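Local coordinates for protein alcohol dehydrogenase, zinc-containing (Streptococcus pneumoniae serotype 2, PDB 5YLN) that probably interconverts alcohols and aldehydes or ketones with NAD+ as the hydride acceptor, in the manner of the zinc-containing alcohol dehydrogenase family, at residues T158-G163 against Q192-A197; L199-V202 against R208-T211; A217-N222 against Y234-G239; D243-A248 against D256-I261; H322-K325 against K331-E334. All coordinates share one frame; numbering follows the deposited sequence.

Interaction 1 of 5, residues T158-G163 against Q192-A197; sequences TGYEIG and QFYSPA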
# COMPACT_ATOMS: atom_id res chain seq x y z
N THR A 158 14.49 11.24 0.77
CA THR A 158 14.14 9.90 0.29
C THR A 158 13.76 9.00 1.46
O THR A 158 12.66 8.45 1.51
CB THR A 158 15.28 9.29 -0.55
OG1 THR A 158 15.44 10.04 -1.76
CG2 THR A 158 14.94 7.84 -0.96
N GLY A 159 14.67 8.87 2.43
CA GLY A 159 14.35 8.10 3.63
C GLY A 159 13.09 8.58 4.35
O GLY A 159 12.30 7.78 4.84
N TYR A 160 12.89 9.91 4.43
CA TYR A 160 11.77 10.45 5.20
C TYR A 160 10.45 10.24 4.47
O TYR A 160 9.53 9.61 5.00
CB TYR A 160 11.99 11.93 5.51
CG TYR A 160 10.95 12.56 6.44
CD1 TYR A 160 10.66 12.01 7.70
CD2 TYR A 160 10.28 13.73 6.07
CE1 TYR A 160 9.71 12.59 8.54
CE2 TYR A 160 9.33 14.32 6.91
CZ TYR A 160 9.06 13.75 8.14
OH TYR A 160 8.12 14.33 8.96
N GLU A 161 10.34 10.74 3.23
CA GLU A 161 9.07 10.65 2.50
C GLU A 161 8.74 9.21 2.11
O GLU A 161 7.60 8.76 2.28
CB GLU A 161 9.12 11.54 1.25
CG GLU A 161 9.27 13.02 1.56
CD GLU A 161 9.55 13.88 0.32
OE1 GLU A 161 9.37 13.42 -0.82
OE2 GLU A 161 9.97 15.05 0.52
N ILE A 162 9.74 8.47 1.60
CA ILE A 162 9.47 7.16 1.02
C ILE A 162 9.62 6.02 2.03
O ILE A 162 8.92 5.01 1.91
CB ILE A 162 10.38 6.92 -0.21
CG1 ILE A 162 10.32 8.13 -1.15
CG2 ILE A 162 10.02 5.60 -0.89
CD1 ILE A 162 8.89 8.58 -1.54
N GLY A 163 10.47 6.15 3.03
CA GLY A 163 10.59 5.13 4.05
C GLY A 163 9.79 5.37 5.33
O GLY A 163 9.27 4.43 5.93
N GLN A 192 13.52 8.50 13.72
CA GLN A 192 13.56 8.89 15.12
C GLN A 192 12.81 10.19 15.40
O GLN A 192 12.55 10.48 16.56
CB GLN A 192 15.02 9.00 15.57
CG GLN A 192 15.68 7.65 15.66
CD GLN A 192 17.21 7.71 15.77
OE1 GLN A 192 17.75 7.94 16.84
NE2 GLN A 192 17.90 7.46 14.66
N PHE A 193 12.45 10.96 14.37
CA PHE A 193 11.53 12.08 14.58
C PHE A 193 10.21 11.62 15.19
O PHE A 193 9.53 12.42 15.84
CB PHE A 193 11.21 12.80 13.27
CG PHE A 193 12.35 13.62 12.70
CD1 PHE A 193 13.24 14.29 13.53
CD2 PHE A 193 12.50 13.75 11.32
CE1 PHE A 193 14.26 15.05 13.00
CE2 PHE A 193 13.53 14.51 10.79
CZ PHE A 193 14.41 15.16 11.63
N TYR A 194 9.83 10.35 15.00
CA TYR A 194 8.55 9.83 15.48
C TYR A 194 8.68 8.87 16.65
O TYR A 194 7.70 8.19 16.98
CB TYR A 194 7.80 9.15 14.33
CG TYR A 194 7.30 10.15 13.32
CD1 TYR A 194 6.16 10.89 13.56
CD2 TYR A 194 7.99 10.39 12.14
CE1 TYR A 194 5.71 11.81 12.66
CE2 TYR A 194 7.54 11.33 11.23
CZ TYR A 194 6.40 12.03 11.50
OH TYR A 194 5.93 12.96 10.60
N SER A 195 9.84 8.78 17.28
CA SER A 195 10.04 8.00 18.50
C SER A 195 9.42 6.60 18.47
O SER A 195 8.68 6.23 19.39
CB SER A 195 9.52 8.78 19.70
OG SER A 195 10.13 10.06 19.75
N PRO A 196 9.72 5.78 17.46
CA PRO A 196 9.26 4.39 17.51
C PRO A 196 9.88 3.68 18.71
O PRO A 196 10.99 3.99 19.14
CB PRO A 196 9.77 3.81 16.18
CG PRO A 196 10.97 4.60 15.87
CD PRO A 196 10.67 6.00 16.36
N ALA A 197 9.13 2.70 19.25
CA ALA A 197 9.65 1.91 20.37
C ALA A 197 10.88 1.10 19.97
O ALA A 197 11.84 0.97 20.74
CB ALA A 197 8.56 0.98 20.90
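F193 and Y194, consecutive residues of a loop, both reach the same ring, that of Y160 on the helix containing T158-G163. F193 comes first along the chain, in the short 3-10 turn formed by Q192 and F193. Its CD2 lies 4.1 Å from CE1 of Y160, and that CE1 atom meets the rim of the phenylalanine ring. The two side chains cross at about a right angle, a purely apolar touch for which a ring without a hydroxyl is well suited.

Y194 makes the closer approach. CE2 of Y194 lies 3.7 Å from CE1 of Y160, and each of these carbons sits near the plane of the other ring, so the tyrosines meet edge to edge without stacking. Beyond that apolar touch, Y194 OH donates a hydrogen bond of 3.1 Å to Y160 OH. Tyrosine suits both positions because its ring can bridge between helix and loop while its hydroxyl finds a polar partner at the far end. On the helix side, the CG of Y160 lies opposite the backbone N (chi1 -174°), which carries the ring out from the helix toward the loop. After Y194 the chain turns at S195, which is tied by backbone hydrogen bonding to G172.

Around the contact, helix 302-310 lines the same cluster, with L305 touching both Y160 and F193, while V164 and L165 of helix 157-165 lie against Y194. The loop thus leaves helix 182-191, rests on helix 157-165 and enters strand 198-203 of the parallel Rossmann-type sheet, joining helix 157-165 to that domain.

Interaction 2 of 5, residues L199-V202 against R208-T211; sequences LIMV and RLET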
# COMPACT_ATOMS: atom_id res chain seq x y z
N LEU A 199 13.63 0.20 16.70
CA LEU A 199 14.26 0.49 15.42
C LEU A 199 15.27 -0.62 15.22
O LEU A 199 16.39 -0.55 15.75
CB LEU A 199 14.92 1.85 15.41
CG LEU A 199 14.09 3.03 14.96
CD1 LEU A 199 14.85 4.32 15.27
CD2 LEU A 199 13.83 2.90 13.50
N ILE A 200 14.88 -1.62 14.46
CA ILE A 200 15.66 -2.83 14.27
C ILE A 200 16.38 -2.72 12.93
O ILE A 200 15.75 -2.69 11.87
CB ILE A 200 14.76 -4.07 14.34
CG1 ILE A 200 13.92 -4.00 15.62
CG2 ILE A 200 15.60 -5.34 14.25
CD1 ILE A 200 12.67 -4.88 15.62
N MET A 201 17.71 -2.62 12.95
CA MET A 201 18.47 -2.62 11.71
C MET A 201 18.82 -4.05 11.34
O MET A 201 19.32 -4.81 12.18
CB MET A 201 19.74 -1.77 11.81
CG MET A 201 20.43 -1.51 10.45
SD MET A 201 19.61 -0.24 9.43
CE MET A 201 18.98 0.75 10.73
N VAL A 202 18.54 -4.42 10.10
CA VAL A 202 18.82 -5.75 9.57
C VAL A 202 19.78 -5.60 8.40
O VAL A 202 19.53 -4.79 7.49
CB VAL A 202 17.52 -6.47 9.13
CG1 VAL A 202 17.82 -7.89 8.62
CG2 VAL A 202 16.55 -6.51 10.28
N ARG A 208 28.34 -2.28 9.31
CA ARG A 208 27.22 -1.38 9.05
C ARG A 208 26.18 -1.44 10.18
O ARG A 208 25.63 -0.40 10.57
CB ARG A 208 26.60 -1.72 7.69
CG ARG A 208 27.58 -1.51 6.50
CD ARG A 208 26.84 -1.34 5.17
NE ARG A 208 26.16 -2.58 4.78
CZ ARG A 208 26.74 -3.57 4.09
NH1 ARG A 208 28.02 -3.48 3.72
NH2 ARG A 208 26.04 -4.67 3.79
N LEU A 209 25.93 -2.63 10.73
CA LEU A 209 25.01 -2.74 11.86
C LEU A 209 25.53 -1.98 13.09
O LEU A 209 24.76 -1.31 13.78
CB LEU A 209 24.73 -4.20 12.21
CG LEU A 209 23.84 -5.01 11.25
CD1 LEU A 209 23.73 -6.48 11.69
CD2 LEU A 209 22.45 -4.40 11.11
N GLU A 210 26.84 -2.07 13.35
CA GLU A 210 27.43 -1.31 14.45
C GLU A 210 27.26 0.19 14.24
O GLU A 210 26.96 0.93 15.18
CB GLU A 210 28.91 -1.66 14.61
CG GLU A 210 29.16 -2.88 15.49
CD GLU A 210 28.66 -2.68 16.91
OE1 GLU A 210 29.12 -1.74 17.60
OE2 GLU A 210 27.79 -3.48 17.35
N THR A 211 27.47 0.67 13.01
CA THR A 211 27.21 2.08 12.73
C THR A 211 25.74 2.41 12.95
O THR A 211 25.40 3.50 13.44
CB THR A 211 27.65 2.40 11.29
OG1 THR A 211 29.05 2.14 11.13
CG2 THR A 211 27.36 3.87 10.95
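L209 and M201 carry this contact, and a single methyl group does nearly all of the touching. CD2 of L209 lies 3.3 Å from the carbonyl oxygen M201 O. On the side chain its nearest neighbour is M201 CG, 3.6 Å from L209 CD2. The same methyl passes 4.0 Å from V202 C, so it rests on the strand backbone as much as on a side chain. With the M201 CG turned away from its own backbone N (chi1 -169°), the methylene is presented to the leucine. The chain then bends at chi2 and chi3, which takes its end away from the helix; the M201 side chain also touches I177 and L188. A flexible methionine can thus serve several neighbours, and a branched leucine can press one methyl onto the strand; all three touching residues are buried.

The other side of the helix is looser. E210 is exposed and T211 and R208 are partly so, and none of the three meets the strand segment. R208 instead makes salt bridges to D203 at the end of the strand and D205 just after it.

This strand-helix pair is the first half of a beta-alpha-beta unit, the repeat of the Rossmann fold, formed by strand 198-203, helix 206-214 and strand 219-222. D203 probably corresponds to the acidic residue that binds the adenine ribose in NAD-dependent relatives.

Interaction 3 of 5, residues A217-N222 against Y234-G239; sequences ATHKVN and YDLTDG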
# COMPACT_ATOMS: atom_id res chain seq x y z
N ALA A 217 19.77 3.17 16.19
CA ALA A 217 19.00 1.93 16.17
C ALA A 217 18.98 1.34 17.57
O ALA A 217 19.96 1.42 18.31
CB ALA A 217 19.59 0.92 15.19
N THR A 218 17.85 0.72 17.92
CA THR A 218 17.72 0.10 19.23
C THR A 218 18.21 -1.34 19.25
O THR A 218 18.70 -1.80 20.28
CB THR A 218 16.27 0.17 19.72
OG1 THR A 218 15.43 -0.67 18.91
CG2 THR A 218 15.76 1.63 19.63
N HIS A 219 18.10 -2.06 18.12
CA HIS A 219 18.60 -3.43 17.99
C HIS A 219 19.20 -3.64 16.61
O HIS A 219 18.81 -3.00 15.63
CB HIS A 219 17.51 -4.49 18.16
CG HIS A 219 16.64 -4.30 19.35
ND1 HIS A 219 15.80 -3.21 19.49
CD2 HIS A 219 16.47 -5.05 20.46
CE1 HIS A 219 15.16 -3.30 20.65
NE2 HIS A 219 15.55 -4.41 21.25
N LYS A 220 20.11 -4.60 16.54
CA LYS A 220 20.63 -5.07 15.27
C LYS A 220 20.29 -6.54 15.11
O LYS A 220 20.24 -7.30 16.08
CB LYS A 220 22.15 -4.89 15.16
CG LYS A 220 22.96 -5.69 16.18
CD LYS A 220 24.47 -5.48 15.98
CE LYS A 220 25.26 -6.18 17.08
NZ LYS A 220 26.73 -6.05 16.83
N VAL A 221 20.05 -6.93 13.86
CA VAL A 221 19.80 -8.33 13.54
C VAL A 221 20.61 -8.64 12.29
O VAL A 221 20.47 -7.95 11.28
CB VAL A 221 18.31 -8.62 13.29
CG1 VAL A 221 18.12 -10.06 12.82
CG2 VAL A 221 17.50 -8.35 14.56
N ASN A 222 21.47 -9.65 12.36
CA ASN A 222 22.27 -10.04 11.21
C ASN A 222 21.45 -11.03 10.39
O ASN A 222 20.96 -12.04 10.91
CB ASN A 222 23.60 -10.65 11.65
CG ASN A 222 24.62 -10.69 10.52
OD1 ASN A 222 24.34 -11.20 9.44
ND2 ASN A 222 25.79 -10.12 10.75
N TYR A 234 10.54 -11.67 15.26
CA TYR A 234 9.25 -12.00 15.87
C TYR A 234 9.37 -12.09 17.39
O TYR A 234 8.42 -11.78 18.10
CB TYR A 234 8.68 -13.30 15.28
CG TYR A 234 7.85 -13.04 14.05
CD1 TYR A 234 6.60 -12.46 14.16
CD2 TYR A 234 8.32 -13.35 12.78
CE1 TYR A 234 5.83 -12.19 13.06
CE2 TYR A 234 7.55 -13.08 11.65
CZ TYR A 234 6.31 -12.49 11.79
OH TYR A 234 5.52 -12.22 10.69
N ASP A 235 10.55 -12.47 17.89
CA ASP A 235 10.76 -12.47 19.33
C ASP A 235 10.78 -11.06 19.91
O ASP A 235 10.32 -10.85 21.03
CB ASP A 235 12.05 -13.22 19.66
CG ASP A 235 11.90 -14.73 19.53
OD1 ASP A 235 10.73 -15.21 19.40
OD2 ASP A 235 12.92 -15.45 19.57
N LEU A 236 11.28 -10.08 19.15
CA LEU A 236 11.31 -8.70 19.64
C LEU A 236 9.95 -8.05 19.62
O LEU A 236 9.73 -7.07 20.34
CB LEU A 236 12.29 -7.87 18.81
CG LEU A 236 13.77 -8.26 18.97
CD1 LEU A 236 14.63 -7.64 17.86
CD2 LEU A 236 14.28 -7.87 20.36
N THR A 237 9.02 -8.57 18.83
CA THR A 237 7.71 -7.98 18.64
C THR A 237 6.60 -8.83 19.24
O THR A 237 5.45 -8.71 18.83
CB THR A 237 7.46 -7.73 17.15
OG1 THR A 237 7.73 -8.94 16.42
CG2 THR A 237 8.38 -6.64 16.65
N ASP A 238 6.94 -9.68 20.21
CA ASP A 238 5.97 -10.49 20.95
C ASP A 238 5.15 -11.37 20.01
O ASP A 238 3.94 -11.53 20.20
CB ASP A 238 5.03 -9.60 21.79
CG ASP A 238 5.78 -8.77 22.80
OD1 ASP A 238 6.66 -9.31 23.50
OD2 ASP A 238 5.48 -7.56 22.89
N GLY A 239 5.79 -11.93 18.99
CA GLY A 239 5.08 -12.78 18.07
C GLY A 239 4.22 -12.07 17.05
O GLY A 239 3.58 -12.74 16.23
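H219 and L236 meet in van der Waals contact. L236 CD2 lies 3.6 Å from H219 CD2 and 3.8 Å from H219 NE2, approaching the imidazole obliquely; the two side chains run alongside one another, pointing opposite ways. The other leucine methyl, CD1, touches the imidazole too and reaches V221 CG2 more loosely, at 4.4 Å, an apolar touch. Leucine suits the last turn of the helix because its two methyls can cover two alternate strand residues, H219 and V221, that face the same way.

No polar bond crosses between the segments; the polar bonds lie within them or go to neighbours. T218 OG1 and H219 ND1 are joined by a hydrogen bond of 2.6 Å, which should limit rotation of the imidazole and steady the ring against the leucine. T218 OG1 is also bonded to L199 N. Where the helix ends, G239 N bonds to Y234 O at 2.8 Å, closing the turn; the phi of G239, 77°, is easy for glycine.

From edge strand 219-222, helix 226-236 leads across to the non-adjacent strand 242-247, the crossing expected of the 3-2-1-4-5-6 strand order of a Rossmann sheet.

Interaction 4 of 5, residues D243-A248 against D256-I261; sequences DVAIEA and DFCQKI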
# COMPACT_ATOMS: atom_id res chain seq x y z
N ASP A 243 5.48 -3.23 12.77
CA ASP A 243 4.48 -2.35 12.16
C ASP A 243 4.98 -1.73 10.87
O ASP A 243 4.17 -1.38 10.01
CB ASP A 243 4.07 -1.26 13.15
CG ASP A 243 3.55 -1.85 14.47
OD1 ASP A 243 2.68 -2.74 14.41
OD2 ASP A 243 4.04 -1.45 15.56
N VAL A 244 6.30 -1.58 10.71
CA VAL A 244 6.88 -0.98 9.51
C VAL A 244 8.13 -1.76 9.13
O VAL A 244 8.98 -2.04 9.99
CB VAL A 244 7.25 0.51 9.69
CG1 VAL A 244 7.57 1.14 8.34
CG2 VAL A 244 6.13 1.29 10.45
N ALA A 245 8.24 -2.12 7.85
CA ALA A 245 9.46 -2.69 7.30
C ALA A 245 9.89 -1.80 6.15
O ALA A 245 9.19 -1.69 5.14
CB ALA A 245 9.26 -4.15 6.83
N ILE A 246 11.02 -1.12 6.32
CA ILE A 246 11.56 -0.22 5.32
C ILE A 246 12.59 -1.00 4.51
O ILE A 246 13.65 -1.37 5.03
CB ILE A 246 12.19 1.01 5.98
CG1 ILE A 246 11.13 1.78 6.79
CG2 ILE A 246 12.87 1.89 4.93
CD1 ILE A 246 11.71 2.88 7.67
N GLU A 247 12.26 -1.28 3.24
CA GLU A 247 13.13 -2.01 2.32
C GLU A 247 14.06 -1.00 1.65
O GLU A 247 13.64 -0.26 0.76
CB GLU A 247 12.29 -2.77 1.29
CG GLU A 247 12.96 -3.98 0.61
CD GLU A 247 14.01 -3.60 -0.45
OE1 GLU A 247 14.18 -2.41 -0.79
OE2 GLU A 247 14.67 -4.52 -0.95
N ALA A 248 15.32 -0.97 2.06
CA ALA A 248 16.29 0.00 1.55
C ALA A 248 17.43 -0.67 0.81
O ALA A 248 18.58 -0.26 0.92
CB ALA A 248 16.84 0.89 2.67
N ASP A 256 11.55 -9.96 -0.04
CA ASP A 256 10.98 -11.18 0.50
C ASP A 256 11.09 -11.21 2.03
O ASP A 256 10.15 -11.62 2.71
CB ASP A 256 11.68 -12.39 -0.10
CG ASP A 256 11.09 -13.69 0.41
OD1 ASP A 256 9.87 -13.90 0.23
OD2 ASP A 256 11.85 -14.48 1.00
N PHE A 257 12.24 -10.79 2.57
CA PHE A 257 12.41 -10.70 4.01
C PHE A 257 11.34 -9.78 4.63
O PHE A 257 10.70 -10.14 5.63
CB PHE A 257 13.81 -10.17 4.32
CG PHE A 257 14.23 -10.31 5.75
CD1 PHE A 257 14.84 -11.48 6.20
CD2 PHE A 257 14.04 -9.28 6.65
CE1 PHE A 257 15.23 -11.61 7.53
CE2 PHE A 257 14.43 -9.40 7.96
CZ PHE A 257 15.02 -10.56 8.41
N CYS A 258 11.15 -8.60 4.04
CA CYS A 258 10.17 -7.65 4.55
C CYS A 258 8.79 -8.26 4.65
O CYS A 258 8.06 -8.03 5.63
CB CYS A 258 10.13 -6.42 3.65
SG CYS A 258 11.47 -5.28 3.95
N GLN A 259 8.39 -9.06 3.66
CA GLN A 259 7.03 -9.56 3.67
C GLN A 259 6.87 -10.70 4.66
O GLN A 259 5.74 -11.02 5.05
CB GLN A 259 6.57 -9.96 2.26
CG GLN A 259 7.15 -11.21 1.70
CD GLN A 259 6.60 -11.54 0.31
OE1 GLN A 259 5.53 -11.04 -0.09
NE2 GLN A 259 7.31 -12.39 -0.43
N LYS A 260 7.97 -11.28 5.13
CA LYS A 260 7.92 -12.32 6.15
C LYS A 260 7.85 -11.78 7.58
O LYS A 260 7.48 -12.52 8.49
CB LYS A 260 9.13 -13.25 5.99
CG LYS A 260 9.03 -14.08 4.71
CD LYS A 260 9.86 -15.34 4.82
CE LYS A 260 9.41 -16.41 3.82
NZ LYS A 260 8.98 -15.82 2.52
N ILE A 261 8.20 -10.51 7.82
CA ILE A 261 8.28 -10.00 9.18
C ILE A 261 7.22 -8.97 9.48
O ILE A 261 7.08 -8.56 10.65
CB ILE A 261 9.68 -9.41 9.48
CG1 ILE A 261 10.00 -8.24 8.54
CG2 ILE A 261 10.72 -10.51 9.40
CD1 ILE A 261 11.08 -7.23 9.07
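E247 OE2 is gripped by the backbone N of G250 and, more weakly, by that of I251, while its partner oxygen OE1 accepts from V249 N. The carboxylate therefore ties down the turn between strand and helix. Lower on the same side chain, E247 CB lies 3.7 Å from C258 SG, so glutamate serves twice, its aliphatic part packing and its charged end fastening the loop. Its CG lies opposite the backbone N (chi1 -157°) and the chain then bends at chi2, which turns the carboxylate back toward that loop.

Two residues earlier on the strand, A245 CB touches the same sulfur at 3.8 Å and C258 CB at 4.0 Å. Small residues suit this close side-by-side packing, since alanine and cysteine let strand and helix approach closely; the axes of 244-247 and 256-261 come within 8.6 Å. I261 adds a looser touch one turn on, its CD1 4.2 Å from A245 CB. A245, E247, C258 and I261 are all buried, and C258 also leans on I178 and V268.

The side of the helix turned from the strand is polar. D256 OD1 accepts a nearly straight bond from Q259 NE2 (3.0 Å, 164°) through its anti lone pair, and K260 NZ forms a salt bridge to the same oxygen, its hydrogen bond weak. Q259 further bonds D281 and E279.

Strand and helix run antiparallel at 179°, as expected when a helix returns along its own strand. The pair is a beta-alpha unit of the Rossmann fold, its strand lying between 174-178 and 266-270 in the parallel sheet.

Interaction 5 of 5, residues H322-K325 against K331-E334; sequences HYFK and KAYE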
# COMPACT_ATOMS: atom_id res chain seq x y z
N HIS A 322 33.88 10.70 3.86
CA HIS A 322 35.08 10.98 3.08
C HIS A 322 34.89 12.24 2.24
O HIS A 322 33.80 12.53 1.76
CB HIS A 322 35.42 9.81 2.16
CG HIS A 322 35.89 8.59 2.89
ND1 HIS A 322 35.03 7.74 3.56
CD2 HIS A 322 37.13 8.09 3.07
CE1 HIS A 322 35.73 6.75 4.10
NE2 HIS A 322 37.00 6.95 3.82
N TYR A 323 35.99 12.96 2.06
CA TYR A 323 35.99 14.27 1.42
C TYR A 323 36.90 14.20 0.20
O TYR A 323 37.98 13.61 0.27
CB TYR A 323 36.44 15.35 2.41
CG TYR A 323 35.59 15.40 3.68
CD1 TYR A 323 35.69 14.39 4.65
CD2 TYR A 323 34.70 16.43 3.92
CE1 TYR A 323 34.90 14.42 5.80
CE2 TYR A 323 33.90 16.46 5.06
CZ TYR A 323 34.01 15.46 5.99
OH TYR A 323 33.23 15.50 7.12
N PHE A 324 36.44 14.74 -0.93
CA PHE A 324 37.26 14.79 -2.14
C PHE A 324 37.06 16.13 -2.84
O PHE A 324 36.06 16.83 -2.66
CB PHE A 324 36.93 13.67 -3.15
CG PHE A 324 37.05 12.27 -2.59
CD1 PHE A 324 35.97 11.68 -1.94
CD2 PHE A 324 38.24 11.54 -2.72
CE1 PHE A 324 36.07 10.40 -1.42
CE2 PHE A 324 38.34 10.25 -2.20
CZ PHE A 324 37.24 9.69 -1.54
N LYS A 325 38.04 16.45 -3.68
CA LYS A 325 37.98 17.56 -4.60
C LYS A 325 37.29 17.11 -5.88
O LYS A 325 37.38 15.94 -6.26
CB LYS A 325 39.40 18.08 -4.92
CG LYS A 325 40.13 18.74 -3.74
CD LYS A 325 41.54 19.22 -4.11
CE LYS A 325 42.25 19.80 -2.88
NZ LYS A 325 43.72 20.12 -3.09
N LYS A 331 38.60 9.33 -7.98
CA LYS A 331 38.92 8.69 -6.70
C LYS A 331 37.68 8.58 -5.82
O LYS A 331 37.53 7.60 -5.08
CB LYS A 331 39.99 9.47 -5.95
CG LYS A 331 41.40 9.33 -6.48
CD LYS A 331 42.26 10.39 -5.82
CE LYS A 331 43.68 10.40 -6.37
NZ LYS A 331 44.54 9.43 -5.65
N ALA A 332 36.81 9.60 -5.85
CA ALA A 332 35.61 9.58 -5.01
C ALA A 332 34.71 8.40 -5.37
O ALA A 332 34.19 7.70 -4.49
CB ALA A 332 34.85 10.90 -5.13
N TYR A 333 34.52 8.17 -6.67
CA TYR A 333 33.77 7.01 -7.13
C TYR A 333 34.42 5.70 -6.71
O TYR A 333 33.73 4.74 -6.35
CB TYR A 333 33.63 7.06 -8.65
CG TYR A 333 32.35 7.74 -9.07
CD1 TYR A 333 32.29 9.12 -9.21
CD2 TYR A 333 31.21 7.00 -9.33
CE1 TYR A 333 31.12 9.75 -9.59
CE2 TYR A 333 30.02 7.61 -9.71
CZ TYR A 333 29.99 8.99 -9.85
OH TYR A 333 28.83 9.61 -10.23
N GLU A 334 35.75 5.63 -6.78
CA GLU A 334 36.44 4.41 -6.36
C GLU A 334 36.14 4.07 -4.90
O GLU A 334 35.94 2.89 -4.56
CB GLU A 334 37.95 4.56 -6.56
CG GLU A 334 38.75 3.42 -5.96
CD GLU A 334 38.52 2.08 -6.66
OE1 GLU A 334 38.12 2.08 -7.86
OE2 GLU A 334 38.75 1.03 -6.02
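Strands 322-325 and 347-350 lie parallel and are linked through helices 329-337 and 339-342, a beta-alpha-beta connection whose first half is packed by F324 against A332 and K331. The two strands pair side by side, F324 bonding through its backbone to I348 and E350.

The phenyl ring of F324 lies flat against the helix. A332 CA sits over its centre, 3.6 Å from the centroid and only 7° off the ring normal, a CH-pi contact. A332 CB rests over the same face, 3.5 Å from F324 CD1. The F324 CG lies opposite its own carbonyl carbon (chi1 -57°), which brings the ring under the helix. Alanine is the natural partner, since a small side chain lets the helix backbone come down onto the ring. K331 contributes less: its CB is 4.2 Å from F324 CE2, and K331 O lies 4.0 Å from the same atom. The lysine chain then leads off toward the surface, where its charge belongs.

V347 and I349 of strand 347-350 pack on F324 and A332 respectively, so the helix lies over that strand too, and I41 of a loop also touches A332.

With no hydrogen bond across it, the contact holds by dispersion and by the weak attraction of a CH group for the ring's electrons.

From the N terminus the five contacts follow one another in series, none nesting or crossing. Interaction 1 closes the longest loop, bringing helix 157-165 against the turn that follows helix 182-191, the chain on the way passing through strand 174-178 and helix 182-191. Interactions 2, 3 and 4 each close a short strand-to-helix connection on the same parallel sheet. Interactions 2 and 3 are joined by the pairing of strands 198-203 and 219-222 and by the salt bridge E210 to K220; a probable hydrogen bond from Y234 OH to K260 O ties interaction 3 to interaction 4. Interaction 5, across the chain's centre from interaction 1, closes the short connection from strand 322-325 of the mixed sheet into helix 329-337.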